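Local coordinates for general Secretion Pathway Protein (Vibrio vulnificus, PDB 4G54) that forms a periplasmic part of the type II secretion system, where it probably binds peptidoglycan through one domain and carries a peptidase C39-like domain beside it, at residues Y91-E96 and V103-E108; L79-Q84 and S116-L121; S22-M27 and Q109-T114; L37-G42 and P227-L232; E71-P76 and L95-E100. All blocks are in the same frame, centred on the assembly; numbering follows the deposited sequence.

Contact 1: residues Y91-E96 and V103-E108; sequences YVVLLE and VLLTGE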
# COMPACT_ATOMS: atom_id res chain seq x y z
N TYR A 91 5.16 -11.72 12.63
CA TYR A 91 4.69 -10.75 11.60
C TYR A 91 4.77 -11.50 10.26
O TYR A 91 5.74 -12.15 9.99
CB TYR A 91 5.65 -9.52 11.55
CG TYR A 91 5.57 -8.74 12.84
CD1 TYR A 91 6.40 -9.06 13.94
CD2 TYR A 91 4.61 -7.72 12.97
CE1 TYR A 91 6.26 -8.38 15.13
CE2 TYR A 91 4.47 -6.98 14.18
CZ TYR A 91 5.32 -7.32 15.26
OH TYR A 91 5.26 -6.67 16.46
N VAL A 92 3.72 -11.39 9.44
CA VAL A 92 3.70 -12.09 8.15
C VAL A 92 3.07 -11.16 7.10
O VAL A 92 2.25 -10.32 7.44
CB VAL A 92 2.92 -13.45 8.28
CG1 VAL A 92 1.40 -13.24 8.51
CG2 VAL A 92 3.18 -14.29 7.12
N VAL A 93 3.56 -11.22 5.88
CA VAL A 93 2.99 -10.41 4.82
C VAL A 93 1.76 -11.03 4.27
O VAL A 93 1.76 -12.22 3.89
CB VAL A 93 4.03 -10.11 3.70
CG1 VAL A 93 3.34 -9.48 2.48
CG2 VAL A 93 5.14 -9.18 4.27
N LEU A 94 0.67 -10.24 4.21
CA LEU A 94 -0.55 -10.70 3.49
C LEU A 94 -0.40 -10.21 2.07
O LEU A 94 -0.35 -9.00 1.80
CB LEU A 94 -1.80 -10.06 4.15
CG LEU A 94 -3.12 -10.31 3.39
CD1 LEU A 94 -3.52 -11.71 3.50
CD2 LEU A 94 -4.22 -9.41 4.01
N LEU A 95 -0.37 -11.15 1.12
CA LEU A 95 -0.24 -10.81 -0.28
C LEU A 95 -1.57 -10.71 -0.91
O LEU A 95 -1.77 -9.78 -1.73
CB LEU A 95 0.65 -11.90 -1.03
CG LEU A 95 0.80 -11.77 -2.53
CD1 LEU A 95 1.63 -10.54 -2.88
CD2 LEU A 95 1.52 -13.07 -3.04
N GLU A 96 -2.46 -11.69 -0.69
CA GLU A 96 -3.82 -11.55 -1.24
C GLU A 96 -4.82 -12.22 -0.31
O GLU A 96 -4.45 -12.99 0.53
CB GLU A 96 -3.95 -12.07 -2.63
CG GLU A 96 -3.52 -13.47 -2.79
CD GLU A 96 -3.54 -13.84 -4.32
OE1 GLU A 96 -2.52 -14.22 -4.89
OE2 GLU A 96 -4.63 -13.70 -4.93
N VAL A 103 -3.25 -15.55 1.29
CA VAL A 103 -1.89 -15.96 0.88
C VAL A 103 -0.90 -15.14 1.66
O VAL A 103 -0.94 -13.92 1.69
CB VAL A 103 -1.65 -15.80 -0.65
CG1 VAL A 103 -0.19 -16.13 -1.02
CG2 VAL A 103 -2.67 -16.70 -1.33
N LEU A 104 -0.03 -15.84 2.39
CA LEU A 104 0.93 -15.23 3.34
C LEU A 104 2.36 -15.44 2.85
O LEU A 104 2.70 -16.51 2.33
CB LEU A 104 0.74 -15.85 4.71
CG LEU A 104 -0.69 -15.74 5.28
CD1 LEU A 104 -0.64 -16.38 6.67
CD2 LEU A 104 -1.11 -14.27 5.30
N LEU A 105 3.20 -14.44 3.07
CA LEU A 105 4.67 -14.51 2.80
C LEU A 105 5.44 -14.34 4.10
O LEU A 105 5.27 -13.35 4.79
CB LEU A 105 5.08 -13.46 1.77
CG LEU A 105 4.26 -13.42 0.49
CD1 LEU A 105 4.72 -12.22 -0.40
CD2 LEU A 105 4.48 -14.69 -0.33
N THR A 106 6.31 -15.31 4.43
CA THR A 106 6.94 -15.38 5.75
C THR A 106 8.37 -14.89 5.72
O THR A 106 9.03 -14.84 6.76
CB THR A 106 6.95 -16.82 6.33
OG1 THR A 106 7.93 -17.57 5.53
CG2 THR A 106 5.62 -17.52 6.26
N GLY A 107 8.90 -14.50 4.57
CA GLY A 107 10.34 -14.24 4.43
C GLY A 107 11.11 -15.48 3.90
O GLY A 107 12.22 -15.38 3.38
N GLU A 108 10.45 -16.63 4.00
CA GLU A 108 11.00 -17.90 3.48
C GLU A 108 10.04 -18.72 2.67
O GLU A 108 10.49 -19.45 1.78
CB GLU A 108 11.56 -18.72 4.63
CG GLU A 108 12.96 -18.11 4.98
CD GLU A 108 14.01 -17.98 3.80
OE1 GLU A 108 14.63 -16.87 3.65
OE2 GLU A 108 14.22 -18.99 3.06
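The carbonyl oxygen of Val93 is gripped twice by the neighbouring strand: Leu105 N donates to Val93 O at 2.8 Å, lying in the carbonyl plane, and the CA-H of Leu104 adds a longer contact, Leu104 CA to Val93 O 3.2 Å. Val93 N returns a bond to Leu105 O at 2.9 Å, which makes Val93 and Leu105 an antiparallel hydrogen-bonded pair. Their CB atoms stand 4.0 Å apart on the face covered by Leu40 of helix 30-40. Leu94 and Leu104 form the next, non-hydrogen-bonded pair on the other face, where Leu94 CD1 meets Leu104 CD2 at 3.9 Å; Val92 brings CG2, the branch opposite its backbone N, up to Leu104 CB. Further on, Leu95 N points almost straight at Val103 O (N-H...O angle 168°), and Val103 N in turn donates to Glu96 O at 2.9 Å. Leu95 and Glu96 thus share one partner. Both side chains run alongside that of Val103: Leu95 CD2 beside CG1, and Glu96 CG against Val103 CG2 at 3.6 Å, while the Glu96 carboxylate reaches out to a salt bridge with Arg101. One extra residue in strand 88-97 opposite a single residue of strand 101-105 is the signature of a classic beta bulge, here set in a beta hairpin of the antiparallel sheet of the C39-like domain.

Contact 2: residues L79-Q84 and S116-L121; sequences LLLTLQ and SQLMSL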
# COMPACT_ATOMS: atom_id res chain seq x y z
N LEU A 79 -0.35 -6.05 3.02
CA LEU A 79 -0.21 -5.52 4.39
C LEU A 79 0.67 -6.41 5.18
O LEU A 79 0.89 -7.63 4.81
CB LEU A 79 -1.63 -5.58 5.11
CG LEU A 79 -2.65 -4.63 4.49
CD1 LEU A 79 -3.97 -4.82 5.19
CD2 LEU A 79 -2.30 -3.16 4.64
N LEU A 80 1.18 -5.91 6.34
CA LEU A 80 1.92 -6.81 7.28
C LEU A 80 0.95 -7.15 8.44
O LEU A 80 0.37 -6.19 9.03
CB LEU A 80 3.14 -6.08 7.84
CG LEU A 80 4.04 -6.96 8.76
CD1 LEU A 80 4.82 -8.03 7.89
CD2 LEU A 80 5.05 -6.01 9.45
N LEU A 81 0.72 -8.46 8.67
CA LEU A 81 -0.23 -8.86 9.72
C LEU A 81 0.59 -9.11 10.99
O LEU A 81 1.64 -9.76 10.96
CB LEU A 81 -0.94 -10.18 9.36
CG LEU A 81 -1.70 -10.12 8.03
CD1 LEU A 81 -2.45 -11.46 7.91
CD2 LEU A 81 -2.64 -8.93 7.97
N THR A 82 0.11 -8.66 12.14
CA THR A 82 0.71 -9.02 13.43
C THR A 82 -0.00 -10.27 13.88
O THR A 82 -1.26 -10.25 14.09
CB THR A 82 0.53 -7.88 14.47
OG1 THR A 82 1.15 -6.65 13.99
CG2 THR A 82 1.21 -8.27 15.84
N LEU A 83 0.77 -11.33 14.13
CA LEU A 83 0.18 -12.58 14.69
C LEU A 83 0.52 -12.64 16.19
O LEU A 83 1.59 -12.19 16.62
CB LEU A 83 0.71 -13.78 13.94
CG LEU A 83 0.48 -13.78 12.40
CD1 LEU A 83 0.91 -15.15 11.82
CD2 LEU A 83 -0.97 -13.47 12.09
N GLN A 84 -0.42 -13.13 17.01
CA GLN A 84 -0.19 -13.15 18.46
C GLN A 84 -0.57 -14.57 18.90
O GLN A 84 -1.56 -15.12 18.42
CB GLN A 84 -0.95 -12.01 19.25
CG GLN A 84 -1.43 -10.76 18.36
CD GLN A 84 -1.54 -9.33 19.03
OE1 GLN A 84 -1.23 -9.15 20.23
NE2 GLN A 84 -1.97 -8.30 18.20
N SER A 116 -10.26 -19.78 9.24
CA SER A 116 -10.09 -20.32 10.58
C SER A 116 -8.64 -20.24 11.06
O SER A 116 -8.37 -19.79 12.17
CB SER A 116 -10.61 -21.75 10.63
OG SER A 116 -10.48 -22.25 11.92
N GLN A 117 -7.69 -20.60 10.20
CA GLN A 117 -6.28 -20.58 10.63
C GLN A 117 -5.86 -19.14 10.89
O GLN A 117 -5.22 -18.85 11.94
CB GLN A 117 -5.43 -21.18 9.56
CG GLN A 117 -5.50 -22.67 9.47
CD GLN A 117 -4.68 -23.16 8.25
OE1 GLN A 117 -5.03 -22.85 7.10
NE2 GLN A 117 -3.55 -23.81 8.51
N LEU A 118 -6.21 -18.24 9.96
CA LEU A 118 -5.88 -16.82 10.19
C LEU A 118 -6.44 -16.26 11.52
O LEU A 118 -5.74 -15.63 12.36
CB LEU A 118 -6.39 -15.93 9.02
CG LEU A 118 -6.18 -14.44 9.27
CD1 LEU A 118 -4.67 -14.05 9.25
CD2 LEU A 118 -6.89 -13.77 8.09
N MET A 119 -7.71 -16.53 11.76
CA MET A 119 -8.35 -15.94 12.92
C MET A 119 -7.87 -16.48 14.23
O MET A 119 -8.00 -15.77 15.27
CB MET A 119 -9.89 -16.03 12.76
CG MET A 119 -10.43 -15.15 11.59
SD MET A 119 -9.77 -13.44 11.27
CE MET A 119 -9.88 -13.43 9.56
N SER A 120 -7.30 -17.69 14.23
CA SER A 120 -6.74 -18.24 15.44
C SER A 120 -5.45 -17.51 15.92
O SER A 120 -5.12 -17.55 17.12
CB SER A 120 -6.59 -19.76 15.26
OG SER A 120 -5.45 -19.98 14.46
N LEU A 121 -4.82 -16.75 15.02
CA LEU A 121 -3.53 -16.15 15.28
C LEU A 121 -3.59 -14.61 15.10
O LEU A 121 -2.75 -13.90 15.66
CB LEU A 121 -2.51 -16.73 14.28
CG LEU A 121 -2.15 -18.25 14.55
CD1 LEU A 121 -1.03 -18.67 13.65
CD2 LEU A 121 -1.75 -18.47 16.03
O HOH W 1 -4.49 -14.93 18.71
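Leu81 and Leu118 join the central antiparallel sheet of the C39-like domain to the short helix 115-121, which packs against one face of it, the axis of its 116-121 segment turned 72° from that of strand segment 79-84. Leu81 reaches toward the helix with CG opposite its own carbonyl carbon, and its CD1 touches CD1 of Leu118 at 3.7 Å, the two side chains crossing at about a right angle. The CG of Leu118 is swung opposite its backbone N (chi1 175°), which carries that methyl toward the strand. Two residues further on, Leu83 meets Leu121 mainly through backbone: Leu83 CA lies 3.4 Å from Leu121 O, a CA-H...O contact. The side chain adds a looser touch, Leu83 CD2 resting 4.2 Å from Leu121 CB. Leu83 also packs on Val92 of the adjacent strand and on Val24. Gln84 then supplies the one direct hydrogen bond of the contact, from Gln84 N to Leu121 O at 2.8 Å, nearly linear at the hydrogen (168°). This bond ties the strand to the backbone of Leu121. The carbonyl oxygens of Gln84 and Leu121 also lie close but, as two acceptors, do not bond. Instead a water bridges the segments at this end, 3.0 Å from Gln84 O and 3.1 Å from Ser120 O.

Contact 3: residues S22-M27 and Q109-T114; sequences SAVARM and QRLTFT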
# COMPACT_ATOMS: atom_id res chain seq x y z
N SER A 22 4.14 -23.11 13.11
CA SER A 22 5.34 -22.33 13.47
C SER A 22 6.03 -21.63 12.24
O SER A 22 6.70 -20.62 12.41
CB SER A 22 6.32 -23.13 14.36
OG SER A 22 7.11 -24.05 13.62
N ALA A 23 5.86 -22.17 11.03
CA ALA A 23 6.43 -21.54 9.81
C ALA A 23 5.90 -20.12 9.61
O ALA A 23 6.63 -19.29 9.03
CB ALA A 23 6.10 -22.34 8.59
N VAL A 24 4.65 -19.85 10.02
CA VAL A 24 4.07 -18.52 9.76
C VAL A 24 4.73 -17.47 10.56
O VAL A 24 4.63 -16.27 10.19
CB VAL A 24 2.59 -18.33 10.19
CG1 VAL A 24 1.77 -17.72 9.04
CG2 VAL A 24 2.00 -19.50 10.86
N ALA A 25 5.30 -17.87 11.69
CA ALA A 25 5.86 -16.98 12.70
C ALA A 25 7.37 -16.79 12.59
O ALA A 25 8.04 -16.55 13.60
CB ALA A 25 5.53 -17.51 14.09
N ARG A 26 7.92 -16.94 11.39
CA ARG A 26 9.33 -16.72 11.19
C ARG A 26 9.90 -15.30 11.56
O ARG A 26 10.99 -15.21 12.14
CB ARG A 26 9.64 -17.01 9.72
CG ARG A 26 11.05 -16.76 9.44
CD ARG A 26 11.50 -17.30 8.10
NE ARG A 26 12.85 -16.80 7.84
CZ ARG A 26 13.15 -15.54 7.48
NH1 ARG A 26 12.20 -14.63 7.27
NH2 ARG A 26 14.43 -15.21 7.30
N MET A 27 9.23 -14.24 11.12
CA MET A 27 9.72 -12.88 11.29
C MET A 27 9.21 -12.41 12.62
O MET A 27 7.98 -12.38 12.90
CB MET A 27 9.18 -11.95 10.18
CG MET A 27 9.77 -12.36 8.84
SD MET A 27 9.47 -11.27 7.44
CE MET A 27 7.66 -11.41 7.26
N GLN A 109 8.78 -18.69 3.00
CA GLN A 109 7.78 -19.51 2.34
C GLN A 109 6.55 -18.72 1.92
O GLN A 109 6.16 -17.77 2.60
CB GLN A 109 7.29 -20.61 3.31
CG GLN A 109 8.41 -21.55 3.72
CD GLN A 109 7.87 -22.57 4.72
OE1 GLN A 109 6.96 -23.35 4.41
NE2 GLN A 109 8.45 -22.56 5.91
N ARG A 110 5.95 -19.13 0.83
CA ARG A 110 4.56 -18.76 0.55
C ARG A 110 3.58 -19.80 1.10
O ARG A 110 3.61 -20.98 0.70
CB ARG A 110 4.42 -18.62 -0.96
CG ARG A 110 3.05 -18.19 -1.41
CD ARG A 110 3.01 -18.29 -3.01
NE ARG A 110 1.92 -17.54 -3.65
CZ ARG A 110 2.02 -16.45 -4.43
NH1 ARG A 110 3.19 -15.87 -4.76
NH2 ARG A 110 0.89 -15.95 -4.90
N LEU A 111 2.73 -19.36 2.03
CA LEU A 111 1.69 -20.20 2.70
C LEU A 111 0.26 -19.74 2.41
O LEU A 111 -0.01 -18.56 2.24
CB LEU A 111 1.83 -20.14 4.24
CG LEU A 111 3.26 -20.39 4.72
CD1 LEU A 111 3.38 -20.25 6.24
CD2 LEU A 111 3.78 -21.71 4.25
N THR A 112 -0.68 -20.70 2.39
CA THR A 112 -2.09 -20.37 2.28
C THR A 112 -2.75 -20.75 3.59
O THR A 112 -2.60 -21.90 4.03
CB THR A 112 -2.74 -21.12 1.10
OG1 THR A 112 -2.16 -20.60 -0.10
CG2 THR A 112 -4.23 -20.80 1.02
N PHE A 113 -3.49 -19.84 4.17
CA PHE A 113 -4.23 -20.11 5.42
C PHE A 113 -5.69 -19.99 5.11
O PHE A 113 -6.11 -19.07 4.40
CB PHE A 113 -3.88 -18.99 6.40
CG PHE A 113 -2.91 -19.39 7.48
CD1 PHE A 113 -1.99 -20.39 7.30
CD2 PHE A 113 -2.87 -18.63 8.64
CE1 PHE A 113 -1.08 -20.70 8.31
CE2 PHE A 113 -1.97 -18.94 9.65
CZ PHE A 113 -1.12 -20.02 9.47
N THR A 114 -6.50 -20.86 5.75
CA THR A 114 -7.94 -20.67 5.73
C THR A 114 -8.33 -19.52 6.68
O THR A 114 -7.51 -19.06 7.48
CB THR A 114 -8.65 -21.93 6.25
OG1 THR A 114 -8.29 -22.14 7.62
CG2 THR A 114 -8.21 -23.16 5.47
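Val24 and Phe113 make the tight part of this contact, pushing toward each other from opposite directions. Both methyl branches of Val24 converge on the far end of the ring: CG2 lies 3.5 Å from Phe113 CZ and CG1 3.7 Å from the same atom, an oblique approach in which the ring carbon sits against the fork of the valine. Leu111, two residues earlier on strand 110-114, points the same way and sets its CD1 4.0 Å from Val24 CA and 4.1 Å from Val24 CG1. Leu104 of the neighbouring strand touches both Val24 and Phe113, so this end is buried in the apolar layer. Toward Gln109 the packing thins. Ala23 offers only its CB, 4.2 Å from Leu111 CD1, and the extended side chain of exposed Gln109 lays its NE2 3.6 Å from Ala23 CB, a plain van der Waals touch at the solvent border. The 3-10 turn 22-24 presents Ala23 and Val24 together to the edge strand of the sheet. No hydrogen bond crosses between the segments, which implies that the N-terminal turn is held on strand 110-114 by apolar shape fit, centred on Val24, rather than by directional polar bonds.

Contact 4: residues L37-G42 and P227-L232; sequences LYKLWG and PEFPSL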
# COMPACT_ATOMS: atom_id res chain seq x y z
N LEU A 37 7.99 -6.39 3.40
CA LEU A 37 6.89 -5.73 2.67
C LEU A 37 7.42 -4.71 1.68
O LEU A 37 6.93 -4.62 0.55
CB LEU A 37 5.94 -5.12 3.73
CG LEU A 37 4.68 -4.48 3.16
CD1 LEU A 37 3.93 -5.54 2.42
CD2 LEU A 37 3.82 -3.94 4.35
N TYR A 38 8.50 -4.00 2.04
CA TYR A 38 9.07 -3.07 1.06
C TYR A 38 9.64 -3.82 -0.16
O TYR A 38 9.58 -3.30 -1.29
CB TYR A 38 10.22 -2.28 1.65
CG TYR A 38 9.82 -0.99 2.35
CD1 TYR A 38 9.81 -0.90 3.72
CD2 TYR A 38 9.42 0.16 1.61
CE1 TYR A 38 9.49 0.40 4.37
CE2 TYR A 38 9.05 1.32 2.20
CZ TYR A 38 9.13 1.46 3.56
OH TYR A 38 8.78 2.66 4.14
N LYS A 39 10.14 -5.03 0.02
CA LYS A 39 10.67 -5.72 -1.16
C LYS A 39 9.53 -5.99 -2.20
O LYS A 39 9.77 -6.02 -3.42
CB LYS A 39 11.22 -7.06 -0.77
CG LYS A 39 12.39 -7.02 0.13
CD LYS A 39 12.97 -8.49 0.31
CE LYS A 39 13.78 -8.53 1.57
NZ LYS A 39 14.24 -9.92 1.86
N LEU A 40 8.29 -6.24 -1.73
CA LEU A 40 7.16 -6.46 -2.63
C LEU A 40 6.88 -5.25 -3.46
O LEU A 40 6.39 -5.38 -4.59
CB LEU A 40 5.87 -6.77 -1.82
CG LEU A 40 5.48 -8.19 -1.64
CD1 LEU A 40 6.44 -8.70 -0.71
CD2 LEU A 40 4.05 -8.33 -1.07
N TRP A 41 7.20 -4.06 -2.95
CA TRP A 41 7.07 -2.85 -3.73
C TRP A 41 8.31 -2.58 -4.61
O TRP A 41 8.37 -1.59 -5.38
CB TRP A 41 6.81 -1.66 -2.78
CG TRP A 41 5.46 -1.71 -2.12
CD1 TRP A 41 5.17 -2.22 -0.95
CD2 TRP A 41 4.25 -1.16 -2.65
NE1 TRP A 41 3.83 -2.07 -0.64
CE2 TRP A 41 3.23 -1.39 -1.69
CE3 TRP A 41 3.95 -0.48 -3.84
CZ2 TRP A 41 1.86 -0.94 -1.89
CZ3 TRP A 41 2.62 -0.05 -4.04
CH2 TRP A 41 1.62 -0.32 -3.09
N GLY A 42 9.30 -3.47 -4.55
CA GLY A 42 10.53 -3.29 -5.35
C GLY A 42 11.66 -2.53 -4.69
O GLY A 42 12.65 -2.15 -5.42
N PRO A 227 11.13 -17.11 -2.03
CA PRO A 227 11.48 -15.79 -1.49
C PRO A 227 12.53 -15.00 -2.22
O PRO A 227 12.97 -13.96 -1.71
CB PRO A 227 11.99 -16.11 -0.06
CG PRO A 227 12.62 -17.55 -0.24
CD PRO A 227 11.73 -18.23 -1.25
N GLU A 228 12.87 -15.46 -3.42
CA GLU A 228 13.81 -14.72 -4.23
C GLU A 228 13.05 -13.51 -4.79
O GLU A 228 11.89 -13.63 -5.21
CB GLU A 228 14.41 -15.57 -5.41
CG GLU A 228 14.98 -16.99 -5.07
CD GLU A 228 16.08 -17.00 -3.95
OE1 GLU A 228 17.30 -16.96 -4.29
OE2 GLU A 228 15.70 -17.05 -2.73
N PHE A 229 13.77 -12.39 -4.81
CA PHE A 229 13.41 -11.13 -5.45
C PHE A 229 14.48 -10.76 -6.46
O PHE A 229 15.68 -11.12 -6.33
CB PHE A 229 13.21 -9.95 -4.42
CG PHE A 229 11.94 -10.07 -3.64
CD1 PHE A 229 10.74 -9.61 -4.19
CD2 PHE A 229 11.93 -10.73 -2.45
CE1 PHE A 229 9.53 -9.79 -3.52
CE2 PHE A 229 10.72 -10.86 -1.72
CZ PHE A 229 9.52 -10.44 -2.29
N PRO A 230 14.07 -9.99 -7.48
CA PRO A 230 15.01 -9.44 -8.39
C PRO A 230 15.69 -8.28 -7.66
O PRO A 230 15.37 -7.97 -6.50
CB PRO A 230 14.14 -8.98 -9.58
CG PRO A 230 12.78 -8.56 -8.87
CD PRO A 230 12.70 -9.41 -7.60
N SER A 231 16.67 -7.69 -8.32
CA SER A 231 17.42 -6.58 -7.79
C SER A 231 16.46 -5.45 -7.34
O SER A 231 15.52 -5.09 -8.04
CB SER A 231 18.33 -6.06 -8.89
OG SER A 231 18.50 -7.04 -9.95
N LEU A 232 16.66 -4.98 -6.12
CA LEU A 232 15.80 -3.94 -5.53
C LEU A 232 16.33 -2.56 -5.78
O LEU A 232 17.56 -2.40 -5.98
CB LEU A 232 15.73 -4.20 -4.04
CG LEU A 232 14.85 -5.19 -3.29
CD1 LEU A 232 13.67 -5.78 -4.06
CD2 LEU A 232 15.67 -6.13 -2.41
O HOH W 2 12.67 -12.50 0.89
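The side chains of Lys39 and Phe229 cross at about a right angle, the lysine passing over one ring face. Its CB sits over the middle of that face, 3.9 Å from the centroid of the Phe229 ring and only 7° off the ring normal, a CH-pi contact. CG faces Leu232, with CD2 of that leucine 4.2 Å from Lys39 CG. The extended chain then brings CD back to the ring, 3.7 Å from Phe229 CD2. At the tip, NZ forms a salt bridge with Glu36 and donates to a water 3.2 Å away, which also lies 3.0 Å from Pro227 O and in the plane of the Phe229 ring, at its edge. Leu40 CD1 touches Phe229 CZ at 3.9 Å. Beyond the ring, Leu232 CA approaches Gly42 O at 3.6 Å, and Gly42 pairs through its backbone with Ala233, where the small parallel sheet of 43-44 and 233-234 begins. The late loop thus closes over the end of helix 30-40, which finishes in a Schellman motif with Gly42 at positive phi (91°).

Contact 5: residues E71-P76 and L95-E100; sequences ELQQTP and LEVDPE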
# COMPACT_ATOMS: atom_id res chain seq x y z
N GLU A 71 -12.89 -5.73 6.81
CA GLU A 71 -11.99 -4.65 6.33
C GLU A 71 -10.73 -5.24 5.68
O GLU A 71 -10.29 -4.74 4.61
CB GLU A 71 -11.63 -3.69 7.46
CG GLU A 71 -12.79 -2.85 7.92
CD GLU A 71 -12.59 -2.17 9.28
OE1 GLU A 71 -11.77 -2.62 10.11
OE2 GLU A 71 -13.30 -1.15 9.51
N LEU A 72 -10.17 -6.32 6.23
CA LEU A 72 -8.96 -6.86 5.71
C LEU A 72 -9.24 -7.35 4.28
O LEU A 72 -8.44 -7.15 3.36
CB LEU A 72 -8.54 -8.06 6.61
CG LEU A 72 -7.16 -8.62 6.20
CD1 LEU A 72 -6.12 -7.55 6.60
CD2 LEU A 72 -6.86 -9.89 6.95
N GLN A 73 -10.40 -7.92 4.05
CA GLN A 73 -10.72 -8.40 2.70
C GLN A 73 -10.76 -7.31 1.67
O GLN A 73 -10.58 -7.65 0.46
CB GLN A 73 -12.10 -9.09 2.69
CG GLN A 73 -12.03 -10.46 3.37
CD GLN A 73 -13.44 -11.02 3.57
OE1 GLN A 73 -14.06 -10.98 4.70
NE2 GLN A 73 -13.99 -11.53 2.48
N GLN A 74 -10.96 -6.04 2.07
CA GLN A 74 -11.05 -4.94 1.12
C GLN A 74 -9.71 -4.31 0.84
O GLN A 74 -9.65 -3.28 0.15
CB GLN A 74 -11.99 -3.86 1.70
CG GLN A 74 -13.37 -4.36 2.11
CD GLN A 74 -14.25 -4.68 0.95
OE1 GLN A 74 -13.78 -5.13 -0.12
NE2 GLN A 74 -15.56 -4.46 1.12
N THR A 75 -8.66 -4.86 1.43
CA THR A 75 -7.35 -4.10 1.23
C THR A 75 -6.96 -3.99 -0.23
O THR A 75 -6.96 -5.02 -0.94
CB THR A 75 -6.21 -4.67 2.07
OG1 THR A 75 -5.09 -3.78 2.00
CG2 THR A 75 -5.79 -6.05 1.64
N PRO A 76 -6.56 -2.77 -0.59
CA PRO A 76 -6.20 -2.57 -2.02
C PRO A 76 -4.73 -2.97 -2.31
O PRO A 76 -4.31 -2.93 -3.51
CB PRO A 76 -6.42 -1.04 -2.22
CG PRO A 76 -6.14 -0.48 -0.87
CD PRO A 76 -6.72 -1.46 0.12
N LEU A 95 -0.37 -11.15 1.12
CA LEU A 95 -0.24 -10.81 -0.28
C LEU A 95 -1.57 -10.71 -0.91
O LEU A 95 -1.77 -9.78 -1.73
CB LEU A 95 0.65 -11.90 -1.03
CG LEU A 95 0.80 -11.77 -2.53
CD1 LEU A 95 1.63 -10.54 -2.88
CD2 LEU A 95 1.52 -13.07 -3.04
N GLU A 96 -2.46 -11.69 -0.69
CA GLU A 96 -3.82 -11.55 -1.24
C GLU A 96 -4.82 -12.22 -0.31
O GLU A 96 -4.45 -12.99 0.53
CB GLU A 96 -3.95 -12.07 -2.63
CG GLU A 96 -3.52 -13.47 -2.79
CD GLU A 96 -3.54 -13.84 -4.32
OE1 GLU A 96 -2.52 -14.22 -4.89
OE2 GLU A 96 -4.63 -13.70 -4.93
N VAL A 97 -6.07 -11.91 -0.54
CA VAL A 97 -7.11 -12.33 0.40
C VAL A 97 -8.41 -12.48 -0.34
O VAL A 97 -8.73 -11.68 -1.25
CB VAL A 97 -7.29 -11.30 1.56
CG1 VAL A 97 -7.52 -9.80 1.04
CG2 VAL A 97 -8.46 -11.74 2.48
N ASP A 98 -9.16 -13.53 0.03
CA ASP A 98 -10.55 -13.70 -0.49
C ASP A 98 -11.39 -14.25 0.68
O ASP A 98 -10.82 -14.43 1.76
CB ASP A 98 -10.60 -14.49 -1.81
CG ASP A 98 -10.32 -15.98 -1.64
OD1 ASP A 98 -10.57 -16.55 -0.55
OD2 ASP A 98 -9.92 -16.63 -2.65
N PRO A 99 -12.71 -14.43 0.53
CA PRO A 99 -13.49 -14.92 1.70
C PRO A 99 -13.08 -16.24 2.29
O PRO A 99 -13.42 -16.52 3.46
CB PRO A 99 -14.90 -15.08 1.11
CG PRO A 99 -14.93 -13.99 0.09
CD PRO A 99 -13.60 -13.97 -0.55
N GLU A 100 -12.34 -17.03 1.52
CA GLU A 100 -12.00 -18.36 2.00
C GLU A 100 -10.55 -18.58 2.48
O GLU A 100 -10.30 -19.52 3.28
CB GLU A 100 -12.35 -19.39 0.89
CG GLU A 100 -13.87 -19.56 0.61
CD GLU A 100 -14.10 -20.53 -0.55
OE1 GLU A 100 -13.18 -20.70 -1.38
OE2 GLU A 100 -15.17 -21.16 -0.63
O HOH W 3 -11.03 -9.93 -0.77
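With chi1 at 52°, Val97 places CG1 between its backbone N and carbonyl carbon and CG2 opposite the N, and the two methyls meet the end of helix 71-73 separately. The arrangement is a helix C-terminus packed on the last residue of strand 88-97 in the antiparallel sheet. CG1 of Val97 nestles among backbone carbonyls, 3.6 Å from Leu72 O and 3.8 Å from Gln73 O, with Thr75 CG2 closing in at 4.2 Å. CG2 of Val97 instead meets Gln73 CG at 3.9 Å, where the two side chains cross at about a right angle. Beyond CG the Gln73 chain is extended, and its far end lies against the ring of Pro99 near the surface. No direct hydrogen bond joins the segments; a single water does so, donating to Gln73 O at 2.6 Å and to Val97 O at 2.9 Å, and so bridges the helix end to the strand end. Thr75 turns its hydroxyl elsewhere, to His77 O. After Val97 the chain folds into an Asx turn: Asp98 OD1 also bonds Arg101 N, and it accepts from Glu100 N at 2.8 Å, on the anti side of the carboxylate and 24° out of its plane.

In the fold
Contacts 1, 2, 3 and 5 all reach the six-stranded antiparallel sheet, whose strands run in the order 60-66, 125-131, 79-85, 88-97, 101-105, 110-114. Contacts 1 and 3 lie close, centres about 7 Å apart; contact 2 is about 10 Å from each, and contact 5 shares Leu95 and Glu96 with contact 1. Contact 4 lies about 13 Å from contact 1 and about 22 Å from contact 2, between centres, with Leu40 touching Leu95 and Val93 of the sheet. Along the chain, contact 4 spans the longest interval, from residue 37 to 232, enclosing contacts 1, 2 and 5. It thus brings residues 227-232, late in the chain, back onto helix 30-40.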